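Side-chain contacts in ABC transporter ATP-binding protein (Sulfolobus tokodaii, PDB 2PJZ), which probably binds and hydrolyses ATP as the nucleotide-binding component of an ABC transporter, perhaps one that carries cobalt: residues L251-L254 with N255-Y258; Y95-E98 with E99-G102; D106-L109 with E110-A114; L185-L188 with N189-E193; L244-K247 with F248-G252. All coordinates share one frame; numbering follows the deposited sequence. Where two conformers were deposited one is given.

Contact 1 (L251-L254 with N255-Y258); sequences LGSL and NRIY
Ser253 turns its hydroxyl away from its own backbone N and toward the carbonyl side (chi1 162°), which sets OG opposite the amide of Asn255, while Arg256, bent at chi2 (-141°), folds back past the same serine. Together they form a capped type I beta turn, Ser253 to Arg256, that leads into helix 256-260 near the end of the chain. Asn255 N donates to Ser253 OG over 3.1 Å, as in an ST turn. Behind it Arg256 N closes the turn on Ser253 O at 3.0 Å, and Ile257 N reaches Leu254 O at the same length; both donors stand well above the carbonyl planes. The Arg256 guanidinium lies with one face over Ser253 CB, which sits 4.0 Å from its plane beneath the centre of the group. An alanine at Ser253 would keep that CB beneath the guanidinium, but the Asn255 amide would probably lose its capping acceptor and the entry to the helix would be held less firmly. On the buried side Leu254 and Ile257 run side by side in the same direction, Leu254 CD2 meeting Ile257 CD1 at 3.8 Å. Both touch Phe198 of strand 195-200, and Leu254 also rests on Pro38, in what is probably the Walker A P-loop. Leu251 crosses Ile257 at about a right angle, its CD2 being 4.0 Å from Ile257 CG1. Leu251 O lies at the edge of the guanidinium, near its plane, and takes a weak, bent bond of 3.0 Å from Arg256 NH1.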
loop_
_atom_site.group_PDB
_atom_site.type_symbol
_atom_site.label_atom_id
_atom_site.label_comp_id
_atom_site.label_asym_id
_atom_site.label_seq_id
_atom_site.Cartn_x
_atom_site.Cartn_y
_atom_site.Cartn_z
ATOM N N LEU A 251 -13.775 14.178 3.505
ATOM C CA LEU A 251 -12.499 14.797 3.861
ATOM C C LEU A 251 -11.704 15.301 2.657
ATOM O O LEU A 251 -11.103 16.373 2.704
ATOM C CB LEU A 251 -11.645 13.851 4.722
ATOM C CG LEU A 251 -10.951 14.579 5.865
ATOM C CD1 LEU A 251 -11.999 14.970 6.882
ATOM C CD2 LEU A 251 -9.884 13.702 6.493
ATOM N N GLY A 252 -11.693 14.536 1.579
ATOM C CA GLY A 252 -10.999 14.993 0.388
ATOM C C GLY A 252 -9.523 14.672 0.455
ATOM O O GLY A 252 -9.004 14.002 -0.427
ATOM N N SER A 253 -8.850 15.094 1.518
ATOM C CA SER A 253 -7.403 14.896 1.652
ATOM C C SER A 253 -7.013 14.585 3.081
ATOM O O SER A 253 -7.505 15.220 4.011
ATOM C CB SER A 253 -6.643 16.162 1.194
ATOM O OG SER A 253 -5.312 16.139 1.695
ATOM N N LEU A 254 -6.101 13.624 3.266
ATOM C CA LEU A 254 -5.614 13.272 4.602
ATOM C C LEU A 254 -4.893 14.401 5.313
ATOM O O LEU A 254 -4.828 14.408 6.538
ATOM C CB LEU A 254 -4.690 12.043 4.557
ATOM C CG LEU A 254 -5.413 10.729 4.255
ATOM C CD1 LEU A 254 -4.416 9.711 3.663
ATOM C CD2 LEU A 254 -6.097 10.201 5.520
ATOM N N ASN A 255 -4.335 15.353 4.554
ATOM C CA ASN A 255 -3.663 16.466 5.203
ATOM C C ASN A 255 -4.655 17.291 6.034
ATOM O O ASN A 255 -4.261 17.961 6.976
ATOM C CB ASN A 255 -2.828 17.287 4.195
ATOM C CG ASN A 255 -1.436 16.661 3.927
ATOM O OD1 ASN A 255 -1.063 16.384 2.774
ATOM N ND2 ASN A 255 -0.675 16.426 5.002
ATOM N N ARG A 256 -5.933 17.174 5.730
ATOM C CA ARG A 256 -6.944 17.891 6.472
ATOM C C ARG A 256 -7.153 17.391 7.898
ATOM O O ARG A 256 -7.733 18.092 8.723
ATOM C CB ARG A 256 -8.221 18.010 5.634
ATOM C CG ARG A 256 -7.864 18.561 4.242
ATOM C CD ARG A 256 -8.854 19.549 3.660
ATOM N NE ARG A 256 -8.376 19.978 2.346
ATOM C CZ ARG A 256 -8.889 19.558 1.199
ATOM N NH1 ARG A 256 -9.907 18.708 1.210
ATOM N NH2 ARG A 256 -8.410 19.999 0.040
ATOM N N ILE A 257 -6.620 16.208 8.215
ATOM C CA ILE A 257 -6.548 15.759 9.598
ATOM C C ILE A 257 -5.730 16.731 10.462
ATOM O O ILE A 257 -6.072 16.997 11.625
ATOM C CB ILE A 257 -5.935 14.340 9.712
ATOM C CG1 ILE A 257 -6.810 13.307 8.970
ATOM C CG2 ILE A 257 -5.772 13.947 11.151
ATOM C CD1 ILE A 257 -6.192 11.850 8.971
ATOM N N TYR A 258 -4.646 17.254 9.900
ATOM C CA TYR A 258 -3.843 18.244 10.616
ATOM C C TYR A 258 -4.625 19.549 10.750
ATOM O O TYR A 258 -4.587 20.197 11.788
ATOM C CB TYR A 258 -2.551 18.512 9.851
ATOM C CG TYR A 258 -1.670 17.295 9.747
ATOM C CD1 TYR A 258 -1.209 16.665 10.890
ATOM C CD2 TYR A 258 -1.284 16.785 8.504
ATOM C CE1 TYR A 258 -0.388 15.559 10.810
ATOM C CE2 TYR A 258 -0.456 15.669 8.423
ATOM C CZ TYR A 258 -0.019 15.069 9.581
ATOM O OH TYR A 258 0.798 13.966 9.544
#

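Contact 2 (Y95-E98 with E99-G102); sequences YLYE and ELKG
The last turn of helix 90-100 sets Leu100 over one face of the Tyr97 ring, a CH-pi contact between residues three apart. A chi1 of -170° swings Leu100 CG trans to its amide nitrogen, and CD2 then lies 4.1 Å from the Tyr97 ring centroid. The methyl is displaced toward the rim of the ring and comes nearest to Tyr97 CZ, at 3.7 Å. Lys101 runs alongside the same ring, its CG approaching Tyr97 CD2 obliquely at 3.5 Å. Beyond that point the lysine departs, and NZ is bound by Tyr76 O, Tyr73 O and Asn72 OD1, while Tyr97 OH bonds to Ala83 O. The helix is consistent with a place in the helical subdomain of an ABC ATPase, and here it comes to its end. Leu100 N still makes a nearly straight bond of 2.9 Å to Leu96 O, and Lys101 N a somewhat more bent bond of 3.0 Å to Tyr97 O. Lys101 then leaves helical angles, and Gly102 takes a positive phi that brings its CA within 3.1 Å of Glu98 O, a CA-H...O contact. Leu96 CD1 lies 4.3 Å from Leu100 CB. Glu98, extended beyond CG, pairs its OE2 with Arg105 in a salt bridge.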
loop_
_atom_site.group_PDB
_atom_site.type_symbol
_atom_site.label_atom_id
_atom_site.label_comp_id
_atom_site.label_asym_id
_atom_site.label_seq_id
_atom_site.Cartn_x
_atom_site.Cartn_y
_atom_site.Cartn_z
ATOM N N TYR A 95 8.747 -12.709 -18.811
ATOM C CA TYR A 95 9.630 -13.886 -18.767
ATOM C C TYR A 95 10.439 -14.022 -17.461
ATOM O O TYR A 95 10.492 -15.112 -16.876
ATOM C CB TYR A 95 10.597 -13.921 -19.970
ATOM C CG TYR A 95 9.976 -14.393 -21.254
ATOM C CD1 TYR A 95 9.939 -13.564 -22.371
ATOM C CD2 TYR A 95 9.445 -15.684 -21.370
ATOM C CE1 TYR A 95 9.374 -14.003 -23.591
ATOM C CE2 TYR A 95 8.875 -16.133 -22.575
ATOM C CZ TYR A 95 8.857 -15.282 -23.672
ATOM O OH TYR A 95 8.311 -15.706 -24.858
ATOM N N LEU A 96 11.071 -12.940 -17.009
ATOM C CA LEU A 96 11.772 -12.992 -15.712
ATOM C C LEU A 96 10.841 -13.403 -14.567
ATOM O O LEU A 96 11.170 -14.285 -13.772
ATOM C CB LEU A 96 12.442 -11.652 -15.380
ATOM C CG LEU A 96 13.030 -11.582 -13.956
ATOM C CD1 LEU A 96 14.144 -12.640 -13.680
ATOM C CD2 LEU A 96 13.524 -10.153 -13.630
ATOM N N TYR A 97 9.669 -12.778 -14.494
ATOM C CA TYR A 97 8.751 -13.033 -13.374
ATOM C C TYR A 97 8.097 -14.411 -13.405
ATOM O O TYR A 97 7.748 -14.957 -12.354
ATOM C CB TYR A 97 7.769 -11.862 -13.169
ATOM C CG TYR A 97 8.449 -10.846 -12.284
ATOM C CD1 TYR A 97 9.425 -9.993 -12.783
ATOM C CD2 TYR A 97 8.194 -10.820 -10.914
ATOM C CE1 TYR A 97 10.118 -9.117 -11.938
ATOM C CE2 TYR A 97 8.865 -9.939 -10.068
ATOM C CZ TYR A 97 9.820 -9.101 -10.582
ATOM O OH TYR A 97 10.482 -8.243 -9.733
ATOM N N GLU A 98 7.982 -14.996 -14.601
ATOM C CA GLU A 98 7.543 -16.395 -14.724
ATOM C C GLU A 98 8.433 -17.328 -13.901
ATOM O O GLU A 98 7.940 -18.267 -13.280
ATOM C CB GLU A 98 7.546 -16.854 -16.194
ATOM C CG GLU A 98 6.439 -16.239 -17.065
ATOM C CD GLU A 98 6.539 -16.703 -18.508
ATOM O OE1 GLU A 98 6.753 -17.921 -18.700
ATOM O OE2 GLU A 98 6.409 -15.865 -19.437
ATOM N N GLU A 99 9.735 -17.068 -13.907
ATOM C CA GLU A 99 10.690 -17.857 -13.112
ATOM C C GLU A 99 10.870 -17.359 -11.677
ATOM O O GLU A 99 10.867 -18.154 -10.734
ATOM C CB GLU A 99 12.048 -17.873 -13.808
ATOM C CG GLU A 99 11.998 -18.569 -15.157
ATOM C CD GLU A 99 11.425 -19.968 -15.029
ATOM O OE1 GLU A 99 11.982 -20.771 -14.233
ATOM O OE2 GLU A 99 10.412 -20.252 -15.704
ATOM N N LEU A 100 11.020 -16.046 -11.524
ATOM C CA LEU A 100 11.330 -15.435 -10.226
ATOM C C LEU A 100 10.207 -15.612 -9.222
ATOM O O LEU A 100 10.466 -15.868 -8.045
ATOM C CB LEU A 100 11.662 -13.948 -10.425
ATOM C CG LEU A 100 12.243 -13.156 -9.233
ATOM C CD1 LEU A 100 13.626 -13.706 -8.829
ATOM C CD2 LEU A 100 12.319 -11.665 -9.556
ATOM N N LYS A 101 8.960 -15.482 -9.688
ATOM C CA LYS A 101 7.796 -15.538 -8.813
ATOM C C LYS A 101 6.782 -16.596 -9.215
ATOM O O LYS A 101 5.712 -16.718 -8.589
ATOM C CB LYS A 101 7.084 -14.152 -8.798
ATOM C CG LYS A 101 7.932 -12.986 -8.231
ATOM C CD LYS A 101 8.403 -13.198 -6.763
ATOM C CE LYS A 101 9.179 -11.970 -6.281
ATOM N NZ LYS A 101 9.600 -12.098 -4.814
ATOM N N GLY A 102 7.072 -17.333 -10.282
ATOM C CA GLY A 102 6.038 -18.265 -10.808
ATOM C C GLY A 102 4.860 -17.540 -11.438
ATOM O O GLY A 102 3.721 -17.994 -11.353
#

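Contact 3 (D106-L109 with E110-A114); sequences DLFL and EMLKA
Leu112 packs over one face of the Phe108 ring, one turn along helix 105-114, and this is the tight half of the contact. Leu112 CG lies 4.2 Å from the Phe108 ring centroid, 26° off the ring normal, in a CH-pi contact, and Leu112 CD1 comes to 3.6 Å from Phe108 CE2. Phe108 also touches Leu141 and Ala144 of helix 131-144 and Val94 of helix 90-100, so the pair sits where three helices meet. A serine in place of Leu112 would probably leave this ring face without its branched cover and open a gap toward Leu117, Ile121 and Leu122. A second apolar pair lies alongside: Met111, its chain extended beyond CG, brings CE to 3.8 Å from Leu107 CG, with Tyr170 and Leu143 close to the methionine. The looser side is exposed at Asp106, Glu110 and Lys113. Glu110, which also touches Tyr170 of helix 161-173, stretches past Leu107, and its carboxylate meets Leu107 CD1 with OE1 and OE2 both 3.9 Å away, a contact of bare methyl with charge. The side chains of Asp106 and Lys113 lead off from the helix. Regular backbone bonds run through both halves, such as Lys113 N to Leu109 O at 2.9 Å. The chemistry is thus that of an amphipathic helix, whose backbone bonds secure its shape while dispersion contacts on one side fasten it to its neighbours.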
loop_
_atom_site.group_PDB
_atom_site.type_symbol
_atom_site.label_atom_id
_atom_site.label_comp_id
_atom_site.label_asym_id
_atom_site.label_seq_id
_atom_site.Cartn_x
_atom_site.Cartn_y
_atom_site.Cartn_z
ATOM N N ASP A 106 -0.634 -16.497 -18.891
ATOM C CA ASP A 106 -2.030 -16.431 -19.340
ATOM C C ASP A 106 -2.850 -15.515 -18.429
ATOM O O ASP A 106 -3.659 -14.715 -18.904
ATOM C CB ASP A 106 -2.668 -17.832 -19.378
ATOM C CG ASP A 106 -2.352 -18.610 -20.679
ATOM O OD1 ASP A 106 -1.598 -18.129 -21.543
ATOM O OD2 ASP A 106 -2.880 -19.731 -20.825
ATOM N N LEU A 107 -2.651 -15.648 -17.114
ATOM C CA LEU A 107 -3.360 -14.807 -16.139
ATOM C C LEU A 107 -2.943 -13.358 -16.331
ATOM O O LEU A 107 -3.796 -12.479 -16.330
ATOM C CB LEU A 107 -3.088 -15.235 -14.680
ATOM C CG LEU A 107 -3.714 -14.403 -13.549
ATOM C CD1 LEU A 107 -5.215 -14.239 -13.763
ATOM C CD2 LEU A 107 -3.442 -15.001 -12.150
ATOM N N PHE A 108 -1.647 -13.114 -16.486
ATOM C CA PHE A 108 -1.179 -11.746 -16.781
ATOM C C PHE A 108 -1.856 -11.138 -18.037
ATOM O O PHE A 108 -2.259 -9.969 -18.044
ATOM C CB PHE A 108 0.340 -11.707 -16.933
ATOM C CG PHE A 108 0.884 -10.345 -17.275
ATOM C CD1 PHE A 108 0.982 -9.345 -16.296
ATOM C CD2 PHE A 108 1.295 -10.061 -18.580
ATOM C CE1 PHE A 108 1.458 -8.081 -16.617
ATOM C CE2 PHE A 108 1.788 -8.802 -18.913
ATOM C CZ PHE A 108 1.870 -7.805 -17.933
ATOM N N LEU A 109 -1.927 -11.931 -19.102
ATOM C CA LEU A 109 -2.557 -11.477 -20.348
ATOM C C LEU A 109 -4.035 -11.232 -20.166
ATOM O O LEU A 109 -4.591 -10.282 -20.739
ATOM C CB LEU A 109 -2.281 -12.473 -21.485
ATOM C CG LEU A 109 -0.823 -12.619 -21.945
ATOM C CD1 LEU A 109 -0.669 -13.616 -23.113
ATOM C CD2 LEU A 109 -0.191 -11.273 -22.315
ATOM N N GLU A 110 -4.678 -12.072 -19.359
ATOM C CA GLU A 110 -6.088 -11.901 -18.999
ATOM C C GLU A 110 -6.345 -10.556 -18.289
ATOM O O GLU A 110 -7.305 -9.847 -18.610
ATOM C CB GLU A 110 -6.551 -13.100 -18.158
ATOM C CG GLU A 110 -7.853 -12.917 -17.407
ATOM C CD GLU A 110 -8.135 -14.033 -16.403
ATOM O OE1 GLU A 110 -7.718 -15.185 -16.657
ATOM O OE2 GLU A 110 -8.760 -13.745 -15.347
ATOM N N MET A 111 -5.477 -10.200 -17.336
ATOM C CA MET A 111 -5.534 -8.899 -16.670
ATOM C C MET A 111 -5.327 -7.742 -17.649
ATOM O O MET A 111 -6.071 -6.772 -17.629
ATOM C CB MET A 111 -4.460 -8.836 -15.550
ATOM C CG MET A 111 -4.646 -9.861 -14.420
ATOM S SD MET A 111 -3.245 -9.827 -13.215
ATOM C CE MET A 111 -3.963 -10.947 -11.981
ATOM N N LEU A 112 -4.319 -7.840 -18.509
ATOM C CA LEU A 112 -4.071 -6.758 -19.485
ATOM C C LEU A 112 -5.311 -6.547 -20.373
ATOM O O LEU A 112 -5.768 -5.418 -20.576
ATOM C CB LEU A 112 -2.849 -7.061 -20.349
ATOM C CG LEU A 112 -1.434 -6.944 -19.819
ATOM C CD1 LEU A 112 -0.463 -6.976 -20.989
ATOM C CD2 LEU A 112 -1.264 -5.662 -19.016
ATOM N N LYS A 113 -5.877 -7.651 -20.853
ATOM C CA LYS A 113 -7.094 -7.615 -21.672
ATOM C C LYS A 113 -8.311 -7.013 -20.935
ATOM O O LYS A 113 -8.991 -6.134 -21.481
ATOM C CB LYS A 113 -7.403 -9.004 -22.243
ATOM C CG LYS A 113 -8.656 -9.019 -23.133
ATOM C CD LYS A 113 -9.058 -10.423 -23.493
ATOM C CE LYS A 113 -10.402 -10.405 -24.237
ATOM N NZ LYS A 113 -10.767 -11.774 -24.711
ATOM N N ALA A 114 -8.566 -7.445 -19.695
ATOM C CA ALA A 114 -9.590 -6.818 -18.866
ATOM C C ALA A 114 -9.378 -5.319 -18.670
ATOM O O ALA A 114 -10.346 -4.555 -18.589
ATOM C CB ALA A 114 -9.727 -7.540 -17.510
#

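Contact 4 (L185-L188 with N189-E193); sequences LDML and NLYKE
Met187 and Leu190 meet across a short 3-10 turn in the loop between strands 177-182 and 195-200, a loop that probably follows the switch histidine here, as in other ABC ATPases. Two backbone bonds of the i to i+3 kind shape it. Leu190 N donates to Met187 O at 3.2 Å and Tyr191 N to Leu188 O at 2.8 Å, and in both the donor stands well above the carbonyl plane. Water adds a bridge: it accepts from Asn189 N at 2.8 Å and donates at 3.2 Å to Leu185 O, which also accepts from Leu188 N. Among apolar groups, Met187 and Leu190 lie side by side and point the same way. Bends at chi2 (77°) and chi3 of Met187 bring its CE to 3.6 Å from Leu190 CD1. Met187 also touches Arg164 and Leu190 touches Ser168, both of helix 161-173, so the pair faces that helix. Leu188 leaves by another direction, to Leu36 of strand 32-36 and to Phe248. Asp186 OD2 forms a salt bridge with Arg164 NH1 of helix 161-173. Tyr191 is anchored at its far end, OH bonding to Ser168 OG. Nearer the backbone its ring turns an edge to the Met187 carbonyl, and CD2 lies 3.4 Å from Met187 O, in the plane of the ring.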
loop_
_atom_site.group_PDB
_atom_site.type_symbol
_atom_site.label_atom_id
_atom_site.label_comp_id
_atom_site.label_asym_id
_atom_site.label_seq_id
_atom_site.Cartn_x
_atom_site.Cartn_y
_atom_site.Cartn_z
ATOM N N LEU A 185 -8.391 8.815 -0.893
ATOM C CA LEU A 185 -9.522 8.428 -0.067
ATOM C C LEU A 185 -10.716 7.988 -0.908
ATOM O O LEU A 185 -11.598 7.285 -0.415
ATOM C CB LEU A 185 -9.909 9.595 0.849
ATOM C CG LEU A 185 -8.872 10.108 1.843
ATOM C CD1 LEU A 185 -9.349 11.409 2.430
ATOM C CD2 LEU A 185 -8.564 9.099 2.962
ATOM N N ASP A 186 -10.731 8.390 -2.182
ATOM C CA ASP A 186 -11.851 8.092 -3.083
ATOM C C ASP A 186 -11.950 6.607 -3.462
ATOM O O ASP A 186 -12.922 6.174 -4.090
ATOM C CB ASP A 186 -11.810 9.015 -4.326
ATOM C CG ASP A 186 -10.586 8.771 -5.238
ATOM O OD1 ASP A 186 -9.733 7.903 -4.935
ATOM O OD2 ASP A 186 -10.482 9.456 -6.293
ATOM N N MET A 187 -10.944 5.824 -3.071
ATOM C CA MET A 187 -10.941 4.418 -3.395
ATOM C C MET A 187 -11.427 3.506 -2.268
ATOM O O MET A 187 -11.690 2.319 -2.495
ATOM C CB MET A 187 -9.549 3.984 -3.857
ATOM C CG MET A 187 -9.684 2.998 -4.987
ATOM S SD MET A 187 -10.094 3.984 -6.415
ATOM C CE MET A 187 -11.517 3.110 -7.097
ATOM N N LEU A 188 -11.573 4.063 -1.071
ATOM C CA LEU A 188 -11.900 3.262 0.110
ATOM C C LEU A 188 -13.261 2.569 0.054
ATOM O O LEU A 188 -13.451 1.547 0.715
ATOM C CB LEU A 188 -11.783 4.096 1.380
ATOM C CG LEU A 188 -10.376 4.569 1.766
ATOM C CD1 LEU A 188 -10.457 5.495 2.974
ATOM C CD2 LEU A 188 -9.428 3.382 2.043
ATOM N N ASN A 189 -14.196 3.124 -0.738
ATOM C CA ASN A 189 -15.556 2.596 -0.836
ATOM C C ASN A 189 -15.578 1.216 -1.467
ATOM O O ASN A 189 -16.579 0.509 -1.395
ATOM C CB ASN A 189 -16.425 3.535 -1.668
ATOM C CG ASN A 189 -15.981 3.583 -3.105
ATOM O OD1 ASN A 189 -15.177 4.439 -3.492
ATOM N ND2 ASN A 189 -16.444 2.624 -3.897
ATOM N N LEU A 190 -14.489 0.849 -2.126
ATOM C CA LEU A 190 -14.369 -0.497 -2.693
ATOM C C LEU A 190 -13.690 -1.459 -1.714
ATOM O O LEU A 190 -13.553 -2.643 -2.006
ATOM C CB LEU A 190 -13.579 -0.457 -4.005
ATOM C CG LEU A 190 -14.309 0.054 -5.257
ATOM C CD1 LEU A 190 -13.342 0.025 -6.422
ATOM C CD2 LEU A 190 -15.549 -0.796 -5.559
ATOM N N TYR A 191 -13.283 -0.951 -0.552
ATOM C CA TYR A 191 -12.507 -1.751 0.393
ATOM C C TYR A 191 -13.092 -1.788 1.790
ATOM O O TYR A 191 -12.353 -1.900 2.757
ATOM C CB TYR A 191 -11.040 -1.289 0.402
ATOM C CG TYR A 191 -10.353 -1.633 -0.882
ATOM C CD1 TYR A 191 -9.673 -2.844 -1.033
ATOM C CD2 TYR A 191 -10.434 -0.775 -1.987
ATOM C CE1 TYR A 191 -9.065 -3.176 -2.243
ATOM C CE2 TYR A 191 -9.835 -1.103 -3.189
ATOM C CZ TYR A 191 -9.146 -2.297 -3.309
ATOM O OH TYR A 191 -8.556 -2.603 -4.511
ATOM N N LYS A 192 -14.427 -1.769 1.880
ATOM C CA LYS A 192 -15.153 -1.729 3.157
ATOM C C LYS A 192 -14.854 -2.910 4.047
ATOM O O LYS A 192 -14.824 -2.768 5.284
ATOM C CB LYS A 192 -16.677 -1.658 2.923
ATOM C CG LYS A 192 -17.109 -0.496 2.077
ATOM C CD LYS A 192 -18.617 -0.556 1.719
ATOM C CE LYS A 192 -19.059 0.798 1.171
ATOM N NZ LYS A 192 -20.559 0.870 1.035
ATOM N N GLU A 193 -14.607 -4.066 3.444
ATOM C CA GLU A 193 -14.369 -5.273 4.245
ATOM C C GLU A 193 -12.931 -5.354 4.791
ATOM O O GLU A 193 -12.565 -6.315 5.496
ATOM C CB GLU A 193 -14.776 -6.543 3.459
ATOM C CG GLU A 193 -13.925 -6.896 2.222
ATOM C CD GLU A 193 -14.255 -6.152 0.909
ATOM O OE1 GLU A 193 -14.386 -6.867 -0.126
ATOM O OE2 GLU A 193 -14.327 -4.894 0.880
HETATM O O HOH W 1 -14.304 5.874 -1.418
#

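Contact 5 (L244-K247 with F248-G252); sequences LGMK and FGALG
Lys247 O accepts from Ala250 N at 3.0 Å, the one hydrogen bond between 244-247 and 248-252, and the amide stands 63° out of the carbonyl plane. It closes a beta turn in which the chain leaves the short strand 246-247. A second bond of the same span, Leu251 N to Phe248 O, follows directly at 3.0 Å, so the chain coils briefly without becoming a regular helix. Over this turn lies Met246. Its CG lies beside the carbonyl carbon (chi1 -167°), and the chain runs outward and then bends at chi3, which turns the terminal methyl back onto the later residues. There Met246 CE comes to 3.3 Å from Ala250 C, a close approach to the peptide group, and to 3.4 Å from Ala250 CB. The same methyl lies 4.0 Å from Leu251 CD1. Lys247 touches the turn with its base, CB lying 4.3 Å from Ala250 CB, while a bend at chi2 carries its amine off to a salt bridge with Asp243 OD2. Phe248 sends its ring in another direction, to Leu185 and Leu188. Backbone bonds of Met246 with Ile218 and of Phe248 with Ser216 tie the stretch to strand 216-220, at the margin of an antiparallel sheet. The turn therefore rests on one carbonyl bond and on a methionine methyl packed over it by van der Waals contact, while the lysine charge is met by Asp243.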
loop_
_atom_site.group_PDB
_atom_site.type_symbol
_atom_site.label_atom_id
_atom_site.label_comp_id
_atom_site.label_asym_id
_atom_site.label_seq_id
_atom_site.Cartn_x
_atom_site.Cartn_y
_atom_site.Cartn_z
ATOM N N LEU A 244 -20.839 13.208 15.131
ATOM C CA LEU A 244 -20.230 14.146 16.076
ATOM C C LEU A 244 -19.459 15.304 15.412
ATOM O O LEU A 244 -18.913 16.167 16.119
ATOM C CB LEU A 244 -19.349 13.427 17.099
ATOM C CG LEU A 244 -19.996 12.712 18.291
ATOM C CD1 LEU A 244 -20.526 11.312 17.927
ATOM C CD2 LEU A 244 -19.004 12.617 19.472
ATOM N N GLY A 245 -19.426 15.328 14.076
ATOM C CA GLY A 245 -18.530 16.237 13.334
ATOM C C GLY A 245 -18.561 16.069 11.827
ATOM O O GLY A 245 -19.558 15.612 11.271
ATOM N N MET A 246 -17.468 16.430 11.153
ATOM C CA MET A 246 -17.450 16.328 9.697
ATOM C C MET A 246 -17.212 14.883 9.261
ATOM O O MET A 246 -16.466 14.163 9.898
ATOM C CB MET A 246 -16.401 17.253 9.059
ATOM C CG MET A 246 -16.589 17.385 7.548
ATOM S SD MET A 246 -15.207 18.071 6.600
ATOM C CE MET A 246 -15.248 16.817 5.349
ATOM N N LYS A 247 -17.861 14.501 8.168
ATOM C CA LYS A 247 -17.805 13.154 7.635
ATOM C C LYS A 247 -16.408 12.838 7.094
ATOM O O LYS A 247 -15.847 13.591 6.299
ATOM C CB LYS A 247 -18.835 12.990 6.508
ATOM C CG LYS A 247 -20.297 13.198 6.934
ATOM C CD LYS A 247 -20.770 12.049 7.819
ATOM C CE LYS A 247 -22.210 12.275 8.284
ATOM N NZ LYS A 247 -22.609 11.273 9.317
ATOM N N PHE A 248 -15.855 11.710 7.530
ATOM C CA PHE A 248 -14.564 11.278 7.017
ATOM C C PHE A 248 -14.651 11.117 5.513
ATOM O O PHE A 248 -13.707 11.466 4.788
ATOM C CB PHE A 248 -14.135 9.955 7.667
ATOM C CG PHE A 248 -12.804 9.486 7.185
ATOM C CD1 PHE A 248 -11.650 9.865 7.848
ATOM C CD2 PHE A 248 -12.710 8.723 6.042
ATOM C CE1 PHE A 248 -10.404 9.464 7.381
ATOM C CE2 PHE A 248 -11.472 8.317 5.570
ATOM C CZ PHE A 248 -10.329 8.693 6.258
ATOM N N GLY A 249 -15.795 10.607 5.047
ATOM C CA GLY A 249 -16.080 10.469 3.621
ATOM C C GLY A 249 -16.017 11.740 2.786
ATOM O O GLY A 249 -15.939 11.679 1.561
ATOM N N ALA A 250 -16.084 12.899 3.430
ATOM C CA ALA A 250 -16.065 14.137 2.681
ATOM C C ALA A 250 -14.711 14.827 2.798
ATOM O O ALA A 250 -14.497 15.895 2.213
ATOM C CB ALA A 250 -17.213 15.067 3.140
ATOM N N LEU A 251 -13.775 14.178 3.505
ATOM C CA LEU A 251 -12.499 14.797 3.861
ATOM C C LEU A 251 -11.704 15.301 2.657
ATOM O O LEU A 251 -11.103 16.373 2.704
ATOM C CB LEU A 251 -11.645 13.851 4.722
ATOM C CG LEU A 251 -10.951 14.579 5.865
ATOM C CD1 LEU A 251 -11.999 14.970 6.882
ATOM C CD2 LEU A 251 -9.884 13.702 6.493
ATOM N N GLY A 252 -11.693 14.536 1.579
ATOM C CA GLY A 252 -10.999 14.993 0.388
ATOM C C GLY A 252 -9.523 14.672 0.455
ATOM O O GLY A 252 -9.004 14.002 -0.427
#

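In the fold
Along the chain the order is contact 2, contact 3, contact 4, contact 5, contact 1. Contacts 2 and 3 sit on successive helices, 90-100 and 105-114, with centres about 16 Å apart. Contacts 5 and 1 share Leu251 and Gly252 between strand 246-247 and helix 256-260, their centres about 9 Å apart. Contact 1 lies across the chain's centre from contacts 2 and 3, about 40 Å and 36 Å away between centres. Strands 177-182 and 195-200, which flank contact 4, belong to the mixed sheet, whereas strand 246-247 edges a separate antiparallel sheet. Through Leu185, packed on Leu254 and Phe248, contact 4 joins the ATPase core to the C-terminal part, while the helical pair stands apart.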